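Local coordinates for protein ferulic acid decarboxylase 1 (Candida dubliniensis, PDB 4ZAD) that catalyses the decarboxylation of aromatic acrylic acids such as cinnamic, p-coumaric and ferulic acid to their vinyl products, using prenylated FMN and manganese, at residues 38-43 and 320-325; 72-77 and 327-332; 440-445 and 469-474; 368-373 and 411-416. One frame throughout, in Å; residues are numbered along the deposited sequence.

Interaction 1. Residues 38-43 and 320-325; sequences ITRKAY and ISNPGL. With 4LU (1-deoxy-5-O-phosphono-1-(3,3,4,5-tetramethyl-9,11-dioxo-2,3,8,9,10,11-hexahydro-7H-quinolino[1,8-fg]pteridin-12-ium-7-y l)-D-ribitol), chain E.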
# COMPACT_ATOMS: atom_id res chain seq x y z
N ILE A 38 -18.60 10.59 13.83
CA ILE A 38 -19.54 9.74 13.09
C ILE A 38 -19.07 9.66 11.61
O ILE A 38 -18.68 8.58 11.11
CB ILE A 38 -21.01 10.22 13.24
CG1 ILE A 38 -21.49 10.08 14.70
CG2 ILE A 38 -21.92 9.44 12.40
CD1 ILE A 38 -22.53 11.05 15.05
N THR A 39 -19.01 10.82 10.96
CA THR A 39 -18.63 10.90 9.58
C THR A 39 -17.36 10.09 9.34
O THR A 39 -17.30 9.31 8.38
CB THR A 39 -18.51 12.38 9.05
OG1 THR A 39 -17.66 13.16 9.89
CG2 THR A 39 -19.88 13.05 8.98
N ARG A 40 -16.37 10.24 10.21
CA ARG A 40 -15.15 9.46 10.11
C ARG A 40 -15.33 7.95 10.11
O ARG A 40 -14.65 7.25 9.39
CB ARG A 40 -14.20 9.82 11.24
CG ARG A 40 -13.24 10.92 10.84
CD ARG A 40 -12.33 10.35 9.82
NE ARG A 40 -12.21 11.17 8.64
CZ ARG A 40 -11.54 10.78 7.55
NH1 ARG A 40 -10.97 9.58 7.53
NH2 ARG A 40 -11.44 11.58 6.51
N LYS A 41 -16.22 7.46 10.97
CA LYS A 41 -16.47 6.05 11.06
C LYS A 41 -17.24 5.62 9.78
O LYS A 41 -16.94 4.56 9.21
CB LYS A 41 -17.21 5.75 12.35
CG LYS A 41 -17.40 4.27 12.62
CD LYS A 41 -17.58 3.90 14.11
CE LYS A 41 -17.38 2.33 14.30
NZ LYS A 41 -17.76 1.70 15.65
N ALA A 42 -18.16 6.46 9.30
CA ALA A 42 -18.79 6.30 7.98
C ALA A 42 -17.77 6.17 6.79
O ALA A 42 -17.87 5.25 5.99
CB ALA A 42 -19.75 7.46 7.73
N TYR A 43 -16.81 7.08 6.71
CA TYR A 43 -15.81 7.07 5.66
C TYR A 43 -15.06 5.79 5.71
O TYR A 43 -14.88 5.13 4.69
CB TYR A 43 -14.76 8.18 5.86
CG TYR A 43 -15.19 9.60 5.55
CD1 TYR A 43 -15.64 9.96 4.29
CD2 TYR A 43 -15.08 10.60 6.51
CE1 TYR A 43 -16.02 11.26 4.01
CE2 TYR A 43 -15.44 11.89 6.25
CZ TYR A 43 -15.90 12.23 5.00
OH TYR A 43 -16.25 13.52 4.73
N ILE A 320 -20.88 18.67 4.27
CA ILE A 320 -19.73 18.79 5.16
C ILE A 320 -18.71 17.77 4.64
O ILE A 320 -19.10 16.71 4.17
CB ILE A 320 -20.26 18.53 6.64
CG1 ILE A 320 -20.83 19.83 7.24
CG2 ILE A 320 -19.27 17.84 7.57
CD1 ILE A 320 -19.82 21.03 7.41
N SER A 321 -17.42 18.14 4.67
CA SER A 321 -16.29 17.19 4.54
C SER A 321 -15.30 17.28 5.71
O SER A 321 -14.87 18.35 6.12
CB SER A 321 -15.53 17.36 3.24
OG SER A 321 -14.38 16.54 3.21
N ASN A 322 -14.91 16.12 6.22
CA ASN A 322 -14.14 16.03 7.43
C ASN A 322 -12.90 15.25 7.08
O ASN A 322 -12.90 14.03 7.17
CB ASN A 322 -14.96 15.33 8.51
CG ASN A 322 -14.25 15.25 9.84
OD1 ASN A 322 -13.35 16.05 10.14
ND2 ASN A 322 -14.65 14.26 10.65
N PRO A 323 -11.86 15.96 6.64
CA PRO A 323 -10.72 15.34 6.03
C PRO A 323 -9.83 14.65 7.03
O PRO A 323 -9.71 15.10 8.17
CB PRO A 323 -9.96 16.53 5.41
CG PRO A 323 -10.91 17.60 5.35
CD PRO A 323 -11.73 17.42 6.57
N GLY A 324 -9.22 13.57 6.59
CA GLY A 324 -8.21 12.87 7.37
C GLY A 324 -7.56 11.77 6.55
O GLY A 324 -7.13 11.98 5.39
N LEU A 325 -7.50 10.58 7.15
CA LEU A 325 -6.95 9.43 6.47
C LEU A 325 -7.81 9.09 5.30
O LEU A 325 -8.94 9.55 5.25
CB LEU A 325 -6.83 8.21 7.40
CG LEU A 325 -5.47 8.31 8.08
CD1 LEU A 325 -5.64 8.95 9.50
CD2 LEU A 325 -4.76 6.97 8.06
C9 4LU E . -11.19 20.50 -1.90
C8 4LU E . -12.33 19.88 -1.37
C7 4LU E . -12.66 20.03 -0.01
C10 4LU E . -9.08 23.43 -1.16
C6 4LU E . -11.72 20.81 0.85
N3 4LU E . -7.98 25.54 0.19
C2 4LU E . -7.85 25.46 -1.14
C13 4LU E . -13.12 22.04 2.32
C5 4LU E . -12.01 21.02 2.27
C1 4LU E . -9.85 22.31 2.27
O2 4LU E . -7.24 26.38 -1.70
N1 4LU E . -8.39 24.41 -1.81
C4 4LU E . -8.63 24.59 0.89
O4 4LU E . -8.68 24.79 2.13
C4A 4LU E . -9.19 23.51 0.25
N5 4LU E . -9.65 22.19 0.99
C3 4LU E . -10.95 21.78 2.93
C12 4LU E . -12.45 19.78 3.03
C5A 4LU E . -10.51 21.40 0.23
C7M 4LU E . -13.88 19.41 0.60
C8M 4LU E . -13.19 19.10 -2.33
C9A 4LU E . -10.38 21.38 -1.17
N10 4LU E . -9.63 22.40 -1.86
C1' 4LU E . -8.96 22.12 -3.14
C2' 4LU E . -9.61 22.99 -4.21
O2' 4LU E . -11.04 22.87 -4.09
C3' 4LU E . -9.14 22.62 -5.63
O3' 4LU E . -7.73 22.86 -5.75
C4' 4LU E . -9.90 23.41 -6.72
O4' 4LU E . -9.20 23.28 -7.96
C5' 4LU E . -9.97 24.91 -6.39
O5' 4LU E . -10.60 25.68 -7.39
P 4LU E . -9.81 26.60 -8.42
O2P 4LU E . -11.01 27.31 -9.04
O3P 4LU E . -9.05 25.58 -9.29
O1P 4LU E . -8.89 27.47 -7.59
O HOH W 1 -18.53 14.54 5.90
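R40 and N322 carry the charged and polar core of this contact between helix 34-45 and the loop that follows strand 317-319. The R40 guanidinium grips the backbone O of N322 side-on with two nitrogens: NH2 reaches it at 2.9 Å, in the carbonyl plane and on a lone pair, and NE at 3.3 Å, with the oxygen lying in the guanidinium plane. NH1 turns to the O of L325 at 3.1 Å, approaching from above that carbonyl's plane. D328 forms a salt bridge with NH2 and E44 one with NH1, so the cation is held by carbonyls and carboxylates together.

A second polar set centres on Y43, whose OH accepts the N-H of N322 at 3.3 Å in a nearly straight bond (166°). A water donates to the same OH and to the O of I320, bridging helix and loop, and E329 is a further hydrogen-bond partner of this hydroxyl.

In the packing, CA of G324 lies over one guanidinium face of R40 and CD2 of Y43 over the opposite one. The N322 side chain, CG anti to the backbone N (chi1 -177°), puts ND2 3.6 Å from CG of R40; ND2 also bonds to Y496 of the second subunit.

On the cofactor side, CG of P323 comes within 3.5 Å of C12, a methyl of the prenyl-derived ring, and CB of S321 within 3.7 Å of the flavin methyl C7M. R40 thus ties down the carbonyls of N322 and L325 in a loop that touches the cofactor.

Interaction 2. Residues 72-77 and 327-332; sequences GCPGGL and TDETHT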
# COMPACT_ATOMS: atom_id res chain seq x y z
N GLY A 72 -23.35 14.38 5.84
CA GLY A 72 -21.93 14.07 5.88
C GLY A 72 -21.47 13.01 4.87
O GLY A 72 -22.26 12.25 4.36
N CYS A 73 -20.19 12.96 4.58
CA CYS A 73 -19.71 11.96 3.64
C CYS A 73 -20.30 11.99 2.24
O CYS A 73 -20.47 10.94 1.64
CB CYS A 73 -19.98 10.57 4.19
SG CYS A 73 -19.19 10.37 5.68
N PRO A 74 -20.60 13.20 1.70
CA PRO A 74 -21.25 13.28 0.39
C PRO A 74 -20.42 12.67 -0.72
O PRO A 74 -20.99 12.21 -1.73
CB PRO A 74 -21.41 14.79 0.18
CG PRO A 74 -20.30 15.40 1.02
CD PRO A 74 -20.20 14.52 2.21
N GLY A 75 -19.10 12.65 -0.54
CA GLY A 75 -18.17 12.12 -1.51
C GLY A 75 -17.39 10.96 -0.95
O GLY A 75 -16.32 10.62 -1.47
N GLY A 76 -17.88 10.36 0.12
CA GLY A 76 -17.14 9.27 0.74
C GLY A 76 -17.44 8.01 -0.03
O GLY A 76 -18.38 8.00 -0.80
N LEU A 77 -16.69 6.94 0.19
CA LEU A 77 -16.93 5.73 -0.59
C LEU A 77 -18.10 4.91 -0.01
O LEU A 77 -18.33 4.87 1.22
CB LEU A 77 -15.69 4.85 -0.69
CG LEU A 77 -14.47 5.45 -1.38
CD1 LEU A 77 -13.34 4.41 -1.30
CD2 LEU A 77 -14.75 5.87 -2.83
N THR A 327 -10.27 6.87 3.16
CA THR A 327 -10.58 7.78 2.02
C THR A 327 -11.80 8.73 2.19
O THR A 327 -12.80 8.37 2.78
CB THR A 327 -10.44 7.06 0.57
OG1 THR A 327 -11.55 7.41 -0.27
CG2 THR A 327 -10.32 5.57 0.65
N ASP A 328 -11.67 9.97 1.69
CA ASP A 328 -12.67 11.04 1.89
C ASP A 328 -12.65 11.99 0.72
O ASP A 328 -11.86 11.78 -0.18
CB ASP A 328 -12.51 11.75 3.27
CG ASP A 328 -11.28 12.66 3.38
OD1 ASP A 328 -11.21 13.73 2.74
OD2 ASP A 328 -10.41 12.37 4.21
N GLU A 329 -13.52 13.00 0.70
CA GLU A 329 -13.57 13.97 -0.41
C GLU A 329 -12.22 14.59 -0.73
O GLU A 329 -12.00 14.99 -1.87
CB GLU A 329 -14.52 15.14 -0.14
CG GLU A 329 -16.00 14.81 0.05
CD GLU A 329 -16.30 14.13 1.38
OE1 GLU A 329 -15.60 14.41 2.39
OE2 GLU A 329 -17.23 13.30 1.38
N THR A 330 -11.33 14.75 0.24
CA THR A 330 -10.03 15.34 -0.09
C THR A 330 -9.17 14.30 -0.80
O THR A 330 -8.01 14.55 -1.12
CB THR A 330 -9.28 15.89 1.13
OG1 THR A 330 -9.07 14.86 2.12
CG2 THR A 330 -10.06 17.02 1.75
N HIS A 331 -9.73 13.12 -1.05
CA HIS A 331 -9.06 12.12 -1.86
C HIS A 331 -9.81 11.88 -3.19
O HIS A 331 -9.25 12.03 -4.29
CB HIS A 331 -8.83 10.86 -1.00
CG HIS A 331 -8.31 11.19 0.37
ND1 HIS A 331 -7.19 11.96 0.57
CD2 HIS A 331 -8.80 10.93 1.61
CE1 HIS A 331 -6.98 12.12 1.86
NE2 HIS A 331 -7.94 11.50 2.51
N THR A 332 -11.09 11.54 -3.08
CA THR A 332 -11.88 11.22 -4.25
C THR A 332 -12.04 12.46 -5.12
O THR A 332 -11.99 12.37 -6.36
CB THR A 332 -13.25 10.76 -3.89
OG1 THR A 332 -13.86 11.74 -3.05
CG2 THR A 332 -13.19 9.40 -3.21
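E329 reaches from the first turn of helix 329-332 to the turn at G75. From CB, CG leaves beside the backbone N and anti to the carbonyl carbon (chi1 -62°), and a bend at chi2 swings the chain across. CG then lies 3.8 Å from CA of G75, and CD sits a little farther along, beside the same residue. At the tip, OE2 accepts the N-H of G75 at 2.8 Å through its anti lone pair, and CD of P74 touches the same oxygen at 3.3 Å. The other oxygen, OE1, faces away from the turn and is hydrogen-bonded to S321 and Y43.

The receiving piece is a type I beta turn from C73 to G76, closed by the bond from G76 N to C73 O. Its G75 also gives up its carbonyl: OG1 of T332 donates to G75 O at 3.1 Å, about one helical turn after E329. Beside these bonds, L77 supplies the apolar part, with CD1 3.8 Å from CG2 of T327 and CD2 3.9 Å from CG2 of T332.

D328 is the N-cap of the short helix, its OD1 accepting T330 N at 2.7 Å, while T330 itself touches the prenylated flavin. With one carboxylate oxygen on a turn N-H and the other on two hydroxyls, the E329 carboxylate is fixed in its rotation and ties turn, helix and cofactor loop together.

Interaction 3. Residues 440-445 and 469-474; sequences QDQLYF and GKCVTT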
# COMPACT_ATOMS: atom_id res chain seq x y z
N GLN A 440 18.08 6.03 -7.17
CA GLN A 440 18.66 6.14 -8.53
C GLN A 440 17.63 6.37 -9.62
O GLN A 440 17.89 7.11 -10.55
CB GLN A 440 19.54 4.93 -8.93
CG GLN A 440 20.87 4.86 -8.18
CD GLN A 440 21.80 6.04 -8.48
OE1 GLN A 440 22.01 6.42 -9.66
NE2 GLN A 440 22.36 6.62 -7.41
N ASP A 441 16.47 5.73 -9.52
CA ASP A 441 15.43 5.88 -10.54
C ASP A 441 14.39 6.93 -10.07
O ASP A 441 13.22 6.87 -10.44
CB ASP A 441 14.81 4.51 -10.86
CG ASP A 441 15.85 3.48 -11.48
OD1 ASP A 441 16.96 3.87 -11.88
OD2 ASP A 441 15.54 2.26 -11.58
N GLN A 442 14.81 7.91 -9.28
CA GLN A 442 13.96 9.02 -8.89
C GLN A 442 14.65 10.29 -9.35
O GLN A 442 15.74 10.66 -8.86
CB GLN A 442 13.72 9.05 -7.38
CG GLN A 442 13.19 7.76 -6.81
CD GLN A 442 13.02 7.77 -5.27
OE1 GLN A 442 13.77 7.13 -4.53
NE2 GLN A 442 12.01 8.49 -4.80
N LEU A 443 14.02 11.00 -10.28
CA LEU A 443 14.62 12.24 -10.80
C LEU A 443 14.10 13.39 -9.95
O LEU A 443 12.92 13.65 -9.98
CB LEU A 443 14.28 12.42 -12.27
CG LEU A 443 14.91 13.66 -12.90
CD1 LEU A 443 16.38 13.51 -12.93
CD2 LEU A 443 14.37 13.88 -14.30
N TYR A 444 14.97 14.06 -9.20
CA TYR A 444 14.58 15.13 -8.29
C TYR A 444 14.58 16.49 -8.97
O TYR A 444 15.59 16.91 -9.52
CB TYR A 444 15.51 15.15 -7.09
CG TYR A 444 15.17 16.17 -6.04
CD1 TYR A 444 14.13 15.97 -5.16
CD2 TYR A 444 15.92 17.34 -5.90
CE1 TYR A 444 13.81 16.90 -4.18
CE2 TYR A 444 15.60 18.32 -4.93
CZ TYR A 444 14.54 18.08 -4.07
OH TYR A 444 14.26 19.00 -3.10
N PHE A 445 13.44 17.18 -8.88
CA PHE A 445 13.28 18.57 -9.30
C PHE A 445 13.36 19.51 -8.11
O PHE A 445 12.44 19.59 -7.32
CB PHE A 445 11.92 18.75 -9.95
CG PHE A 445 11.78 18.04 -11.24
CD1 PHE A 445 11.70 16.68 -11.27
CD2 PHE A 445 11.73 18.75 -12.43
CE1 PHE A 445 11.57 16.02 -12.48
CE2 PHE A 445 11.59 18.10 -13.65
CZ PHE A 445 11.52 16.74 -13.67
N GLY A 469 11.43 19.43 -3.26
CA GLY A 469 10.68 18.37 -2.63
C GLY A 469 10.00 17.39 -3.55
O GLY A 469 9.28 16.54 -3.06
N LYS A 470 10.20 17.46 -4.86
CA LYS A 470 9.42 16.59 -5.74
C LYS A 470 10.28 15.68 -6.61
O LYS A 470 11.43 15.96 -6.87
CB LYS A 470 8.44 17.39 -6.61
CG LYS A 470 7.53 18.34 -5.83
CD LYS A 470 6.46 19.01 -6.72
CE LYS A 470 5.35 19.64 -5.85
NZ LYS A 470 4.04 19.90 -6.51
N CYS A 471 9.71 14.57 -7.05
CA CYS A 471 10.45 13.67 -7.90
C CYS A 471 9.55 12.92 -8.86
O CYS A 471 8.37 12.85 -8.65
CB CYS A 471 11.22 12.70 -7.02
SG CYS A 471 10.40 11.15 -6.76
N VAL A 472 10.12 12.42 -9.94
CA VAL A 472 9.43 11.54 -10.88
C VAL A 472 10.13 10.19 -10.84
O VAL A 472 11.33 10.10 -11.14
CB VAL A 472 9.49 12.10 -12.28
CG1 VAL A 472 8.99 11.04 -13.36
CG2 VAL A 472 8.74 13.44 -12.33
N THR A 473 9.39 9.14 -10.45
CA THR A 473 9.96 7.82 -10.21
C THR A 473 9.60 6.89 -11.30
O THR A 473 8.44 6.73 -11.60
CB THR A 473 9.44 7.25 -8.90
OG1 THR A 473 9.68 8.18 -7.85
CG2 THR A 473 10.13 5.98 -8.57
N THR A 474 10.58 6.28 -11.94
CA THR A 474 10.25 5.43 -13.09
C THR A 474 10.25 3.96 -12.74
O THR A 474 11.24 3.41 -12.28
CB THR A 474 11.04 5.81 -14.39
OG1 THR A 474 11.59 4.62 -15.03
CG2 THR A 474 12.09 6.87 -14.12
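The hydroxyl of Y444 accepts the N-H of G469 at 2.9 Å, fastening the tyrosine to the beginning of the partner segment. The two strands form an antiparallel edge pair in the mixed sheet of the C-terminal domain, strand 442-445 being outermost within the chain, and the axes of the two strand segments approach to 4.5 Å. With CG anti to the backbone N (chi1 -177°), the Y444 ring reaches along the neighbouring strand; CD1 passes 3.2 Å from the O of K470, and OH arrives at G469. D446 is a weaker partner of the same hydroxyl.

L443 and V472 make the regular hydrogen-bonded pair, L443 N to V472 O at 3.0 Å and V472 N to L443 O at 3.1 Å. T474 N extends the ladder to D441 O.

The two faces differ. On that of L443, F445 and V472, the side chains turn to helix 386-399, and F445 also meets F398 edge-to-face. On the other, Q442 and T473 lie side by side and point the same way, near C471. OG1 of T473 bonds to E412 on the adjoining strand, and OE1 of Q442 to V439, with Q442 of the second subunit a weak further partner. This face thus looks to the dimer interface, V439 of the second subunit packing on C471. Here NE2 of Q442 makes a weak hydrogen bond to SG of C471, 3.7 Å long.

Interaction 4. Residues 368-373 and 411-416; sequences LWLAVK and HEIILV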
# COMPACT_ATOMS: atom_id res chain seq x y z
N LEU A 368 -0.68 12.55 -2.74
CA LEU A 368 0.70 13.01 -2.92
C LEU A 368 1.38 12.31 -4.11
O LEU A 368 2.40 12.80 -4.60
CB LEU A 368 1.51 12.75 -1.66
CG LEU A 368 1.15 13.71 -0.52
CD1 LEU A 368 1.43 13.13 0.83
CD2 LEU A 368 1.88 15.05 -0.71
N TRP A 369 0.80 11.21 -4.59
CA TRP A 369 1.40 10.43 -5.69
C TRP A 369 0.49 10.48 -6.85
O TRP A 369 -0.72 10.41 -6.70
CB TRP A 369 1.46 8.96 -5.34
CG TRP A 369 2.46 8.53 -4.45
CD1 TRP A 369 3.25 9.30 -3.66
CD2 TRP A 369 2.78 7.18 -4.16
NE1 TRP A 369 4.07 8.50 -2.90
CE2 TRP A 369 3.80 7.18 -3.20
CE3 TRP A 369 2.30 5.96 -4.62
CZ2 TRP A 369 4.35 6.02 -2.72
CZ3 TRP A 369 2.82 4.82 -4.15
CH2 TRP A 369 3.85 4.85 -3.20
N LEU A 370 1.06 10.49 -8.04
CA LEU A 370 0.24 10.37 -9.27
C LEU A 370 0.82 9.23 -10.05
O LEU A 370 1.95 9.27 -10.45
CB LEU A 370 0.29 11.65 -10.11
CG LEU A 370 -0.57 11.64 -11.39
CD1 LEU A 370 -2.04 11.62 -10.98
CD2 LEU A 370 -0.29 12.81 -12.34
N ALA A 371 0.06 8.18 -10.22
CA ALA A 371 0.49 7.07 -11.05
C ALA A 371 0.22 7.47 -12.47
O ALA A 371 -0.85 8.04 -12.76
CB ALA A 371 -0.30 5.80 -10.70
N VAL A 372 1.17 7.16 -13.36
CA VAL A 372 1.03 7.43 -14.80
C VAL A 372 1.19 6.17 -15.62
O VAL A 372 2.27 5.64 -15.72
CB VAL A 372 2.10 8.44 -15.23
CG1 VAL A 372 2.14 8.59 -16.75
CG2 VAL A 372 1.83 9.77 -14.54
N LYS A 373 0.12 5.67 -16.19
CA LYS A 373 0.16 4.38 -16.88
C LYS A 373 0.56 4.54 -18.36
O LYS A 373 -0.17 5.13 -19.14
CB LYS A 373 -1.20 3.72 -16.77
CG LYS A 373 -1.27 2.34 -17.42
CD LYS A 373 -2.62 1.67 -17.17
CE LYS A 373 -2.67 0.29 -17.82
NZ LYS A 373 -4.00 -0.32 -17.74
N HIS A 411 3.70 15.35 -5.23
CA HIS A 411 5.03 15.26 -4.93
C HIS A 411 5.85 14.10 -5.53
O HIS A 411 7.05 14.17 -5.57
CB HIS A 411 5.31 15.33 -3.45
CG HIS A 411 5.50 16.71 -2.90
ND1 HIS A 411 4.47 17.63 -2.81
CD2 HIS A 411 6.57 17.30 -2.31
CE1 HIS A 411 4.90 18.74 -2.24
NE2 HIS A 411 6.18 18.57 -1.94
N GLU A 412 5.19 13.06 -6.01
CA GLU A 412 5.89 11.95 -6.63
C GLU A 412 5.05 11.43 -7.79
O GLU A 412 3.86 11.19 -7.65
CB GLU A 412 6.17 10.86 -5.60
CG GLU A 412 6.92 9.67 -6.15
CD GLU A 412 7.85 9.01 -5.15
OE1 GLU A 412 7.86 9.41 -3.97
OE2 GLU A 412 8.57 8.09 -5.56
N ILE A 413 5.68 11.32 -8.95
CA ILE A 413 4.99 10.89 -10.16
C ILE A 413 5.61 9.55 -10.45
O ILE A 413 6.82 9.40 -10.33
CB ILE A 413 5.24 11.80 -11.34
CG1 ILE A 413 5.02 13.28 -10.97
CG2 ILE A 413 4.35 11.35 -12.52
CD1 ILE A 413 3.58 13.65 -10.54
N ILE A 414 4.77 8.57 -10.79
CA ILE A 414 5.19 7.20 -10.83
C ILE A 414 4.91 6.64 -12.20
O ILE A 414 3.79 6.51 -12.59
CB ILE A 414 4.45 6.43 -9.81
CG1 ILE A 414 4.92 6.88 -8.41
CG2 ILE A 414 4.70 4.96 -10.01
CD1 ILE A 414 4.26 6.15 -7.29
N LEU A 415 5.95 6.38 -12.97
CA LEU A 415 5.74 5.95 -14.34
C LEU A 415 5.77 4.43 -14.33
O LEU A 415 6.71 3.85 -13.83
CB LEU A 415 6.82 6.52 -15.23
CG LEU A 415 6.97 8.05 -15.20
CD1 LEU A 415 8.24 8.48 -16.04
CD2 LEU A 415 5.77 8.80 -15.67
N VAL A 416 4.71 3.82 -14.85
CA VAL A 416 4.60 2.39 -14.86
C VAL A 416 4.06 1.89 -16.21
O VAL A 416 3.35 2.60 -16.90
CB VAL A 416 3.73 1.89 -13.70
CG1 VAL A 416 2.27 2.38 -13.81
CG2 VAL A 416 3.81 0.39 -13.64
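W369 and I414 form the tight part of this contact between two neighbouring parallel strands, 369-373 and 412-416, of the mixed sheet in the C-terminal domain. CD1 of I414 sits over one face of the indole in a CH-pi contact, 3.7 Å from the centroid of the six-membered ring and 28° off its normal. I414 keeps CG1 anti to the carbonyl carbon (chi1 -68°) with an extended chi2, which carries CD1 to the ring. Y432 stacks on W369 too, and E412 lies alongside with CB 3.8 Å from CD1 of the indole.

The opposite sheet face is aliphatic: CG2 of V372 meets CG2 of I413 at 3.6 Å, and CD2 of L415 comes 3.7 Å from CB of V372. Helix 386-399 covers I413 and L415.

Toward K373 the grip slackens. K373 is partly exposed and extended, its ion pair with E357 long and weak, and its CB comes no nearer than 4.7 Å, to O of V416. The backbone ladder persists there, V416 N reaching V372 O at 3.2 Å. At the other end it doubles up: the O of L368 accepts both H411 N, at 2.9 Å, and E412 N, at 3.1 Å.

In the fold
Interactions 1 and 2 form one continuous network beside the cofactor, their centres 7 Å apart; E329 OE1, 2.6 Å from both Y43 OH and S321 OG, is their joint. Together they join the N-terminal part of the chain to the loop and short helix that border the flavin pocket; the side chain of P323 is about 4 Å (nearest atoms) from that of E289, the probable proton donor. Interactions 3 and 4 share one mixed sheet of the C-terminal domain, centres 10 Å apart, linked where T473 N meets I413 O at 2.6 Å. The nearest atoms of interactions 2 and 4 are about 7 Å apart. Interactions 1, 3 and 4 also touch the second subunit.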